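Local coordinates for mevalonate kinase (Staphylococcus aureus, PDB 2X7I), which probably catalyses the ATP-dependent phosphorylation of mevalonate to 5-phosphomevalonate, as a member of the GHMP kinase family, at residues L167-D173 against V220-F226; T4-E10 against R113-L119; L128-N133 against T148-V152. All blocks are in the same frame, centred on the assembly; numbering follows the deposited sequence.

Contact 1. Residues L167-D173 against V220-F226; sequences LKTLSLD and VIEHHKF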
loop_
_atom_site.group_PDB
_atom_site.type_symbol
_atom_site.label_atom_id
_atom_site.label_comp_id
_atom_site.label_asym_id
_atom_site.label_seq_id
_atom_site.Cartn_x
_atom_site.Cartn_y
_atom_site.Cartn_z
ATOM N N LEU A 167 7.960 -8.915 -11.646
ATOM C CA LEU A 167 8.664 -8.193 -12.709
ATOM C C LEU A 167 9.993 -7.636 -12.189
ATOM O O LEU A 167 10.340 -7.821 -11.018
ATOM C CB LEU A 167 7.781 -7.066 -13.258
ATOM C CG LEU A 167 6.346 -7.435 -13.677
ATOM C CD1 LEU A 167 5.610 -6.219 -14.228
ATOM C CD2 LEU A 167 6.324 -8.574 -14.699
ATOM N N LYS A 168 10.737 -6.967 -13.061
ATOM C CA LYS A 168 11.958 -6.276 -12.652
ATOM C C LYS A 168 11.591 -4.961 -11.967
ATOM O O LYS A 168 10.456 -4.494 -12.089
ATOM C CB LYS A 168 12.864 -6.039 -13.862
ATOM C CG LYS A 168 13.449 -7.329 -14.410
ATOM C CD LYS A 168 13.696 -7.290 -15.922
ATOM C CE LYS A 168 15.139 -7.035 -16.264
ATOM N NZ LYS A 168 15.383 -7.215 -17.721
ATOM N N THR A 169 12.549 -4.373 -11.246
ATOM C CA THR A 169 12.318 -3.133 -10.488
ATOM C C THR A 169 11.577 -2.075 -11.315
ATOM O O THR A 169 11.841 -1.910 -12.498
ATOM C CB THR A 169 13.658 -2.531 -9.966
ATOM O OG1 THR A 169 14.150 -3.329 -8.885
ATOM C CG2 THR A 169 13.472 -1.099 -9.460
ATOM N N LEU A 170 10.654 -1.363 -10.681
ATOM C CA LEU A 170 9.840 -0.375 -11.386
ATOM C C LEU A 170 10.692 0.793 -11.879
ATOM O O LEU A 170 11.453 1.403 -11.121
ATOM C CB LEU A 170 8.694 0.143 -10.502
ATOM C CG LEU A 170 7.598 0.916 -11.263
ATOM C CD1 LEU A 170 6.949 0.048 -12.338
ATOM C CD2 LEU A 170 6.549 1.471 -10.317
ATOM N N SER A 171 10.570 1.079 -13.168
ATOM C CA SER A 171 11.267 2.191 -13.774
ATOM C C SER A 171 10.380 2.845 -14.821
ATOM O O SER A 171 10.329 2.413 -15.974
ATOM C CB SER A 171 12.575 1.723 -14.392
ATOM O OG SER A 171 13.355 2.839 -14.784
ATOM N N LEU A 172 9.664 3.877 -14.393
ATOM C CA LEU A 172 8.891 4.722 -15.290
ATOM C C LEU A 172 9.337 6.154 -15.048
ATOM O O LEU A 172 9.470 6.586 -13.894
ATOM C CB LEU A 172 7.389 4.562 -15.032
ATOM C CG LEU A 172 6.848 3.145 -15.290
ATOM C CD1 LEU A 172 5.448 2.937 -14.726
ATOM C CD2 LEU A 172 6.860 2.856 -16.779
ATOM N N ASP A 173 9.591 6.871 -16.140
ATOM C CA ASP A 173 10.038 8.254 -16.082
ATOM C C ASP A 173 8.842 9.169 -15.788
ATOM O O ASP A 173 8.261 9.783 -16.691
ATOM C CB ASP A 173 10.721 8.624 -17.408
ATOM C CG ASP A 173 11.275 10.038 -17.422
ATOM O OD1 ASP A 173 11.598 10.519 -18.535
ATOM O OD2 ASP A 173 11.396 10.667 -16.348
ATOM N N VAL A 220 3.520 -2.502 -20.905
ATOM C CA VAL A 220 3.814 -1.080 -20.731
ATOM C C VAL A 220 4.838 -0.826 -19.616
ATOM O O VAL A 220 5.719 0.005 -19.761
ATOM C CB VAL A 220 2.503 -0.295 -20.454
ATOM C CG1 VAL A 220 2.756 0.957 -19.627
ATOM C CG2 VAL A 220 1.802 0.028 -21.776
ATOM N N ILE A 221 4.716 -1.555 -18.510
ATOM C CA ILE A 221 5.645 -1.420 -17.383
ATOM C C ILE A 221 6.993 -2.068 -17.685
ATOM O O ILE A 221 8.038 -1.502 -17.379
ATOM C CB ILE A 221 5.012 -2.006 -16.083
ATOM C CG1 ILE A 221 4.087 -0.963 -15.457
ATOM C CG2 ILE A 221 6.082 -2.436 -15.085
ATOM C CD1 ILE A 221 2.872 -1.539 -14.790
ATOM N N GLU A 222 6.965 -3.250 -18.295
ATOM C CA GLU A 222 8.195 -3.934 -18.708
ATOM C C GLU A 222 9.038 -3.119 -19.700
ATOM O O GLU A 222 10.263 -3.290 -19.763
ATOM C CB GLU A 222 7.858 -5.287 -19.334
ATOM C CG GLU A 222 7.365 -6.331 -18.337
ATOM C CD GLU A 222 6.533 -7.428 -18.984
ATOM O OE1 GLU A 222 6.776 -7.767 -20.159
ATOM O OE2 GLU A 222 5.632 -7.961 -18.315
ATOM N N HIS A 223 8.391 -2.252 -20.480
ATOM C CA HIS A 223 9.085 -1.478 -21.516
ATOM C C HIS A 223 9.160 0.023 -21.178
ATOM O O HIS A 223 9.510 0.850 -22.032
ATOM C CB HIS A 223 8.443 -1.737 -22.890
ATOM C CG HIS A 223 8.374 -3.191 -23.253
ATOM N ND1 HIS A 223 9.497 -3.987 -23.355
ATOM C CD2 HIS A 223 7.322 -3.997 -23.523
ATOM C CE1 HIS A 223 9.137 -5.218 -23.671
ATOM N NE2 HIS A 223 7.822 -5.252 -23.780
ATOM N N HIS A 224 8.838 0.349 -19.924
ATOM C CA HIS A 224 9.095 1.668 -19.340
ATOM C C HIS A 224 8.374 2.807 -20.062
ATOM O O HIS A 224 8.948 3.871 -20.275
ATOM C CB HIS A 224 10.606 1.946 -19.287
ATOM C CG HIS A 224 11.410 0.798 -18.764
ATOM N ND1 HIS A 224 11.281 0.325 -17.476
ATOM C CD2 HIS A 224 12.346 0.020 -19.360
ATOM C CE1 HIS A 224 12.108 -0.690 -17.297
ATOM N NE2 HIS A 224 12.762 -0.897 -18.426
ATOM N N LYS A 225 7.108 2.579 -20.405
ATOM C CA LYS A 225 6.332 3.518 -21.209
ATOM C C LYS A 225 5.301 4.251 -20.345
ATOM O O LYS A 225 4.200 3.761 -20.120
ATOM C CB LYS A 225 5.646 2.764 -22.349
ATOM C CG LYS A 225 5.213 3.631 -23.511
ATOM C CD LYS A 225 4.550 2.807 -24.623
ATOM C CE LYS A 225 5.352 1.561 -25.084
ATOM N NZ LYS A 225 4.905 0.259 -24.433
ATOM N N PHE A 226 5.677 5.443 -19.894
ATOM C CA PHE A 226 4.853 6.262 -19.014
ATOM C C PHE A 226 3.588 6.798 -19.701
ATOM O O PHE A 226 2.509 6.761 -19.117
ATOM C CB PHE A 226 5.701 7.419 -18.475
ATOM C CG PHE A 226 4.997 8.278 -17.464
ATOM C CD1 PHE A 226 4.570 7.745 -16.257
ATOM C CD2 PHE A 226 4.786 9.632 -17.709
ATOM C CE1 PHE A 226 3.933 8.537 -15.317
ATOM C CE2 PHE A 226 4.141 10.432 -16.768
ATOM C CZ PHE A 226 3.718 9.886 -15.574
HETATM O O HOH W 1 9.432 -0.841 -14.971
HETATM O O HOH W 2 9.547 5.707 -18.700
#

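Contact 2. Residues T4-E10 against R113-L119; sequences TRKGYGE and RASYDFL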
loop_
_atom_site.group_PDB
_atom_site.type_symbol
_atom_site.label_atom_id
_atom_site.label_comp_id
_atom_site.label_asym_id
_atom_site.label_seq_id
_atom_site.Cartn_x
_atom_site.Cartn_y
_atom_site.Cartn_z
ATOM N N THR A 4 20.150 -10.805 23.369
ATOM C CA THR A 4 19.065 -10.292 22.483
ATOM C C THR A 4 18.413 -9.039 23.088
ATOM O O THR A 4 17.401 -9.143 23.792
ATOM C CB THR A 4 17.996 -11.404 22.201
ATOM O OG1 THR A 4 17.273 -11.730 23.398
ATOM C CG2 THR A 4 18.664 -12.677 21.645
ATOM N N ARG A 5 18.992 -7.864 22.802
ATOM C CA ARG A 5 18.586 -6.591 23.443
ATOM C C ARG A 5 17.821 -5.561 22.573
ATOM O O ARG A 5 16.961 -4.861 23.098
ATOM C CB ARG A 5 19.801 -5.895 24.072
ATOM C CG ARG A 5 20.119 -6.335 25.502
ATOM C CD ARG A 5 21.144 -5.407 26.168
ATOM N NE ARG A 5 22.331 -5.192 25.334
ATOM C CZ ARG A 5 23.268 -4.271 25.560
ATOM N NH1 ARG A 5 23.200 -3.463 26.617
ATOM N NH2 ARG A 5 24.300 -4.162 24.730
ATOM N N LYS A 6 18.154 -5.422 21.287
ATOM C CA LYS A 6 17.526 -4.378 20.454
ATOM C C LYS A 6 17.407 -4.735 18.967
ATOM O O LYS A 6 18.322 -5.307 18.376
ATOM C CB LYS A 6 18.246 -3.034 20.613
ATOM C CG LYS A 6 17.492 -1.849 19.971
ATOM C CD LYS A 6 17.703 -0.517 20.715
ATOM C CE LYS A 6 18.943 0.234 20.243
ATOM N NZ LYS A 6 18.744 0.833 18.883
ATOM N N GLY A 7 16.270 -4.372 18.374
ATOM C CA GLY A 7 15.941 -4.756 17.003
ATOM C C GLY A 7 15.064 -3.754 16.278
ATOM O O GLY A 7 14.075 -3.263 16.814
ATOM N N TYR A 8 15.426 -3.469 15.037
ATOM C CA TYR A 8 14.758 -2.454 14.245
ATOM C C TYR A 8 14.341 -3.018 12.886
ATOM O O TYR A 8 15.102 -3.755 12.264
ATOM C CB TYR A 8 15.701 -1.262 14.044
ATOM C CG TYR A 8 15.078 -0.170 13.223
ATOM C CD1 TYR A 8 15.453 0.032 11.898
ATOM C CD2 TYR A 8 14.070 0.626 13.755
ATOM C CE1 TYR A 8 14.859 1.026 11.127
ATOM C CE2 TYR A 8 13.471 1.622 13.001
ATOM C CZ TYR A 8 13.873 1.822 11.685
ATOM O OH TYR A 8 13.269 2.804 10.932
ATOM N N GLY A 9 13.139 -2.671 12.432
ATOM C CA GLY A 9 12.690 -3.052 11.092
ATOM C C GLY A 9 11.863 -1.985 10.399
ATOM O O GLY A 9 11.181 -1.193 11.043
ATOM N N GLU A 10 11.929 -1.971 9.073
ATOM C CA GLU A 10 11.171 -1.032 8.253
ATOM C C GLU A 10 10.460 -1.752 7.132
ATOM O O GLU A 10 10.898 -2.817 6.681
ATOM C CB GLU A 10 12.099 -0.010 7.609
ATOM C CG GLU A 10 12.099 1.329 8.267
ATOM C CD GLU A 10 13.258 2.182 7.805
ATOM O OE1 GLU A 10 13.575 2.148 6.604
ATOM O OE2 GLU A 10 13.867 2.873 8.644
ATOM N N ARG A 113 10.977 -8.230 10.594
ATOM C CA ARG A 113 12.329 -7.718 10.470
ATOM C C ARG A 113 12.909 -7.292 11.834
ATOM O O ARG A 113 13.979 -7.748 12.227
ATOM C CB ARG A 113 12.357 -6.550 9.483
ATOM C CG ARG A 113 12.337 -7.007 8.038
ATOM C CD ARG A 113 12.146 -5.859 7.048
ATOM N NE ARG A 113 12.388 -6.324 5.682
ATOM C CZ ARG A 113 11.987 -5.709 4.570
ATOM N NH1 ARG A 113 11.306 -4.567 4.616
ATOM N NH2 ARG A 113 12.276 -6.246 3.397
ATOM N N ALA A 114 12.183 -6.427 12.543
ATOM C CA ALA A 114 12.561 -5.992 13.880
ATOM C C ALA A 114 12.807 -7.174 14.815
ATOM O O ALA A 114 13.760 -7.162 15.605
ATOM C CB ALA A 114 11.475 -5.090 14.460
ATOM N N SER A 115 11.944 -8.183 14.718
ATOM C CA SER A 115 12.006 -9.361 15.588
ATOM C C SER A 115 13.297 -10.130 15.390
ATOM O O SER A 115 13.966 -10.480 16.358
ATOM C CB SER A 115 10.827 -10.307 15.322
ATOM O OG SER A 115 9.600 -9.663 15.592
ATOM N N TYR A 116 13.627 -10.405 14.132
ATOM C CA TYR A 116 14.858 -11.114 13.808
ATOM C C TYR A 116 16.095 -10.301 14.179
ATOM O O TYR A 116 17.075 -10.854 14.668
ATOM C CB TYR A 116 14.897 -11.496 12.331
ATOM C CG TYR A 116 14.175 -12.784 12.064
ATOM C CD1 TYR A 116 12.791 -12.867 12.219
ATOM C CD2 TYR A 116 14.864 -13.929 11.669
ATOM C CE1 TYR A 116 12.114 -14.045 11.990
ATOM C CE2 TYR A 116 14.185 -15.125 11.433
ATOM C CZ TYR A 116 12.810 -15.164 11.593
ATOM O OH TYR A 116 12.117 -16.323 11.374
ATOM N N ASP A 117 16.043 -8.996 13.942
ATOM C CA ASP A 117 17.148 -8.111 14.290
ATOM C C ASP A 117 17.408 -8.118 15.807
ATOM O O ASP A 117 18.549 -8.162 16.242
ATOM C CB ASP A 117 16.857 -6.689 13.792
ATOM C CG ASP A 117 18.063 -5.779 13.889
ATOM O OD1 ASP A 117 19.177 -6.252 13.594
ATOM O OD2 ASP A 117 17.894 -4.590 14.240
ATOM N N PHE A 118 16.331 -8.096 16.587
ATOM C CA PHE A 118 16.372 -8.200 18.047
ATOM C C PHE A 118 17.014 -9.504 18.535
ATOM O O PHE A 118 17.889 -9.493 19.404
ATOM C CB PHE A 118 14.937 -8.088 18.574
ATOM C CG PHE A 118 14.808 -8.122 20.070
ATOM C CD1 PHE A 118 14.806 -6.949 20.800
ATOM C CD2 PHE A 118 14.616 -9.325 20.738
ATOM C CE1 PHE A 118 14.634 -6.967 22.165
ATOM C CE2 PHE A 118 14.453 -9.353 22.117
ATOM C CZ PHE A 118 14.463 -8.166 22.830
ATOM N N LEU A 119 16.575 -10.624 17.973
ATOM C CA LEU A 119 17.114 -11.935 18.341
ATOM C C LEU A 119 18.510 -12.193 17.767
ATOM O O LEU A 119 19.166 -13.163 18.149
ATOM C CB LEU A 119 16.151 -13.040 17.910
ATOM C CG LEU A 119 14.796 -13.005 18.622
ATOM C CD1 LEU A 119 13.765 -13.859 17.879
ATOM C CD2 LEU A 119 14.939 -13.438 20.090
HETATM O O HOH W 3 19.906 -7.737 19.666
#

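Contact 3. Residues L128-N133 against T148-V152; sequences LIEKAN and TQTIV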
loop_
_atom_site.group_PDB
_atom_site.type_symbol
_atom_site.label_atom_id
_atom_site.label_comp_id
_atom_site.label_asym_id
_atom_site.label_seq_id
_atom_site.Cartn_x
_atom_site.Cartn_y
_atom_site.Cartn_z
ATOM N N LEU A 128 10.957 -14.414 5.590
ATOM C CA LEU A 128 10.190 -13.205 5.840
ATOM C C LEU A 128 8.793 -13.313 5.248
ATOM O O LEU A 128 7.822 -12.936 5.892
ATOM C CB LEU A 128 10.921 -11.987 5.243
ATOM C CG LEU A 128 10.263 -10.615 5.368
ATOM C CD1 LEU A 128 9.717 -10.395 6.792
ATOM C CD2 LEU A 128 11.253 -9.488 4.942
ATOM N N ILE A 129 8.711 -13.819 4.017
ATOM C CA ILE A 129 7.445 -14.015 3.320
ATOM C C ILE A 129 6.505 -14.888 4.145
ATOM O O ILE A 129 5.360 -14.509 4.388
ATOM C CB ILE A 129 7.639 -14.701 1.931
ATOM C CG1 ILE A 129 8.368 -13.770 0.948
ATOM C CG2 ILE A 129 6.294 -15.115 1.348
ATOM C CD1 ILE A 129 7.591 -12.527 0.610
ATOM N N GLU A 130 7.006 -16.045 4.574
ATOM C CA GLU A 130 6.233 -16.973 5.386
ATOM C C GLU A 130 5.798 -16.352 6.719
ATOM O O GLU A 130 4.631 -16.427 7.082
ATOM C CB GLU A 130 7.037 -18.244 5.669
ATOM C CG GLU A 130 7.462 -19.024 4.415
ATOM C CD GLU A 130 6.331 -19.777 3.775
ATOM O OE1 GLU A 130 5.257 -19.883 4.392
ATOM O OE2 GLU A 130 6.524 -20.276 2.657
ATOM N N LYS A 131 6.735 -15.746 7.438
ATOM C CA LYS A 131 6.446 -15.188 8.755
ATOM C C LYS A 131 5.538 -13.959 8.678
ATOM O O LYS A 131 4.689 -13.764 9.535
ATOM C CB LYS A 131 7.741 -14.834 9.486
ATOM C CG LYS A 131 8.517 -16.028 10.019
ATOM C CD LYS A 131 8.039 -16.442 11.413
ATOM C CE LYS A 131 9.105 -17.262 12.152
ATOM N NZ LYS A 131 8.550 -18.053 13.303
ATOM N N ALA A 132 5.725 -13.132 7.655
ATOM C CA ALA A 132 4.874 -11.960 7.473
ATOM C C ALA A 132 3.447 -12.387 7.119
ATOM O O ALA A 132 2.488 -11.828 7.648
ATOM C CB ALA A 132 5.442 -11.027 6.404
ATOM N N ASN A 133 3.300 -13.369 6.238
ATOM C CA ASN A 133 1.965 -13.847 5.871
ATOM C C ASN A 133 1.262 -14.435 7.099
ATOM O O ASN A 133 0.087 -14.163 7.318
ATOM C CB ASN A 133 2.009 -14.842 4.688
ATOM C CG ASN A 133 2.165 -14.137 3.319
ATOM O OD1 ASN A 133 3.059 -14.456 2.532
ATOM N ND2 ASN A 133 1.285 -13.187 3.040
ATOM N N THR A 148 2.488 -8.861 0.370
ATOM C CA THR A 148 3.719 -9.285 1.017
ATOM C C THR A 148 4.859 -9.519 0.007
ATOM O O THR A 148 5.993 -9.108 0.237
ATOM C CB THR A 148 3.514 -10.557 1.867
ATOM O OG1 THR A 148 2.427 -10.355 2.778
ATOM C CG2 THR A 148 4.781 -10.889 2.653
ATOM N N GLN A 149 4.556 -10.178 -1.100
ATOM C CA GLN A 149 5.569 -10.441 -2.114
ATOM C C GLN A 149 6.049 -9.145 -2.785
ATOM O O GLN A 149 7.243 -8.962 -2.989
ATOM C CB GLN A 149 5.052 -11.448 -3.150
ATOM C CG GLN A 149 5.983 -11.684 -4.345
ATOM C CD GLN A 149 7.363 -12.209 -3.963
ATOM O OE1 GLN A 149 7.592 -12.617 -2.826
ATOM N NE2 GLN A 149 8.291 -12.212 -4.933
ATOM N N THR A 150 5.131 -8.240 -3.107
ATOM C CA THR A 150 5.514 -6.956 -3.707
ATOM C C THR A 150 6.405 -6.169 -2.753
ATOM O O THR A 150 7.450 -5.666 -3.151
ATOM C CB THR A 150 4.277 -6.108 -4.069
ATOM O OG1 THR A 150 3.410 -6.861 -4.930
ATOM C CG2 THR A 150 4.689 -4.817 -4.754
ATOM N N ILE A 151 5.995 -6.088 -1.493
ATOM C CA ILE A 151 6.745 -5.367 -0.469
ATOM C C ILE A 151 8.138 -5.963 -0.210
ATOM O O ILE A 151 9.131 -5.247 -0.272
ATOM C CB ILE A 151 5.954 -5.297 0.860
ATOM C CG1 ILE A 151 4.759 -4.352 0.714
ATOM C CG2 ILE A 151 6.829 -4.784 1.995
ATOM C CD1 ILE A 151 3.812 -4.437 1.875
ATOM N N VAL A 152 8.205 -7.262 0.061
ATOM C CA VAL A 152 9.468 -7.930 0.376
ATOM C C VAL A 152 10.462 -7.900 -0.786
ATOM O O VAL A 152 11.612 -7.491 -0.611
ATOM C CB VAL A 152 9.239 -9.383 0.823
ATOM C CG1 VAL A 152 10.558 -10.122 0.937
ATOM C CG2 VAL A 152 8.520 -9.393 2.151
#

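Contact 1. Residues L167-D173 against V220-F226
His-224 meets Ser-171 through the one direct hydrogen bond between 167-173 and 220-226: ND1 donates to the backbone O of Ser-171 over 2.7 Å. The N-H points rather off line, with an angle of 136° at the hydrogen, while the donor lies in the carbonyl plane on a lone pair. Beside this bond the CB of Ser-171 lies 3.6 Å from ND1 of His-224. Leu-172 is buried in the contact. With CG beside the backbone N (chi1 -63°), its CD2 settles on the turn that closes helix 203-222, 3.6 Å from CA of His-224, and its CD1 is turned to CG1 of Ile-221. The CG2 methyl of Ile-221 in turn collects two leucines, Leu-170 CD1 at 3.8 Å and Leu-167 CD1 at 3.9 Å, the latter chain crossing it at about a right angle. At the far end the O of Asp-173 lies over one face of the Phe-226 ring, 3.6 Å from CD2.

Two waters extend the polar seam. One takes the N-H of Ser-171 and donates to the O of Ile-221, 2.9 Å away; the other joins the N of Asp-173 to the O of His-224. What presents the imidazole is a Schellman motif: His-224, at positive phi (61°), is its C-prime residue, with Lys-225 N bonded to Val-220 O and His-224 N to Ile-221 O. Lys-225 then stands at the N-cap of the next helix, which makes this a tight helix-to-helix corner.

The loop between strands 163-166 and 175-180 thus runs over that corner. Leu-172 also packs on Leu-229 of helix 226-243 and shares backbone hydrogen bonds with Leu-306 and Gly-308, while Leu-170 and Ile-221 lean on Val-32 and Ile-30 of strand 29-45.

Contact 2. Residues T4-E10 against R113-L119
Phe-118 packs its ring against residues 4-7, its CG anti to the backbone N (chi1 -178°), which lays the ring along them. The carbonyl carbon of Thr-4 stands over one face, toward the rim, and the O of Thr-4 comes within 3.2 Å of CZ; the N of Gly-7 meets the ring near its plane, at the edge. Thr-4 itself has OG1 in the cramped site between backbone N and carbonyl carbon (chi1 67°), which turns CG2 toward Leu-119, 3.6 Å from its O and near its CD2 methyl.

Asp-117 holds the strand from the side. Its OD2 receives the N-H of Tyr-8 at 2.8 Å, nearly straight at 162°, using the lone pair directed away from its other oxygen. Strand 6-16 and helix 103-119 belong to the alpha/beta layering of the GHMP kinase N-terminal domain, and here they run roughly antiparallel, their short axes only 5.5 Å apart. Glycines are part of that close approach: Gly-7 and Gly-9, without side chains, lie directly on the helix backbone, and CA of Gly-7 makes a C-H...O contact with the O of Ala-114 at 3.5 Å. The CB of Ala-114 fits against the N of Gly-9.

Where the helix segment begins, Arg-113 stretches out from CG to NE, and NH1 reaches the O of Glu-10 at 2.7 Å, with the acceptor close to the guanidinium plane. A water donates to the O of Phe-118 and the O of Lys-6. The strand also pairs with 29-45 through backbone hydrogen bonds of Gly-7 with Ile-43 and Gly-9 with Val-41, and the side chain of Ile-43 also touches that of Phe-118.

Contact 3. Residues L128-N133 against T148-V152
Ile-129 pushes its CD1 methyl between Val-152, Thr-148 and Gln-149, the central side chain where helices 125-140 and 145-153 of the GHMP kinase N-terminal domain pack. The two follow each other in the chain, and the segments run at 132° to one another with axes 10.1 Å apart, a spacing bridged by side chains.

Ile-129 gets its direction from chi1 of -68°, which sets CG1 beside the backbone N, and from a second bend at chi2 that carries CD1 out to the other helix. There it lies 3.6 Å from CB of Val-152, with the two chains meeting at a slant, and 3.8 Å from CG2 of Thr-148. The OE1 of Gln-149 also comes to 3.4 Å from CD1 of Ile-129, an apolar carbon against an amide oxygen; Gln-149 gets there by bending at chi2, and its NE2 makes a weak hydrogen bond to OG1 of Thr-166.

Val-152 turns both methyls to the partner helix. Its CG2 also touches Leu-128, which passes alongside it in the opposing direction, with CG of Leu-128 3.9 Å from CG2 of Val-152. Leu-128 in turn packs on Val-112 and Arg-113 of helix 103-119, linking the pair to a third helix.

Thr-148 divides its two branches. OG1 turns to the polar end of the contact, beside Asn-133, where it is hydrogen-bonded to Glu-136 OE2 and to the backbone O of Ser-144, so the burial of this hydroxyl is paid for by residues on both sides. The other branch, anti to the backbone N, enters the apolar seam, where the CG2 methyl of Thr-148 meets Ile-129 and lies 3.8 Å from CB of Ala-132.

How the contacts relate
Along the chain the contacts come in the order 2, 3, 1, each closing before the next opens. Contacts 2 and 3 are neighbours, with centres 16 Å apart, and touch where consecutive helices 103-119 and 125-140 meet, Tyr-116 lying against Lys-131. Both belong to the N-terminal GHMP kinase domain, whose helices pack on the mixed sheet containing strands 6-16 and 29-45. Contact 1 stands apart, its centre 34 Å from contact 2 and 23 Å from contact 3. It joins the loop after strand 163-166 of that sheet to the corner between helices 203-222 and 226-243, so it probably lies where the N-terminal part meets the C-terminal one.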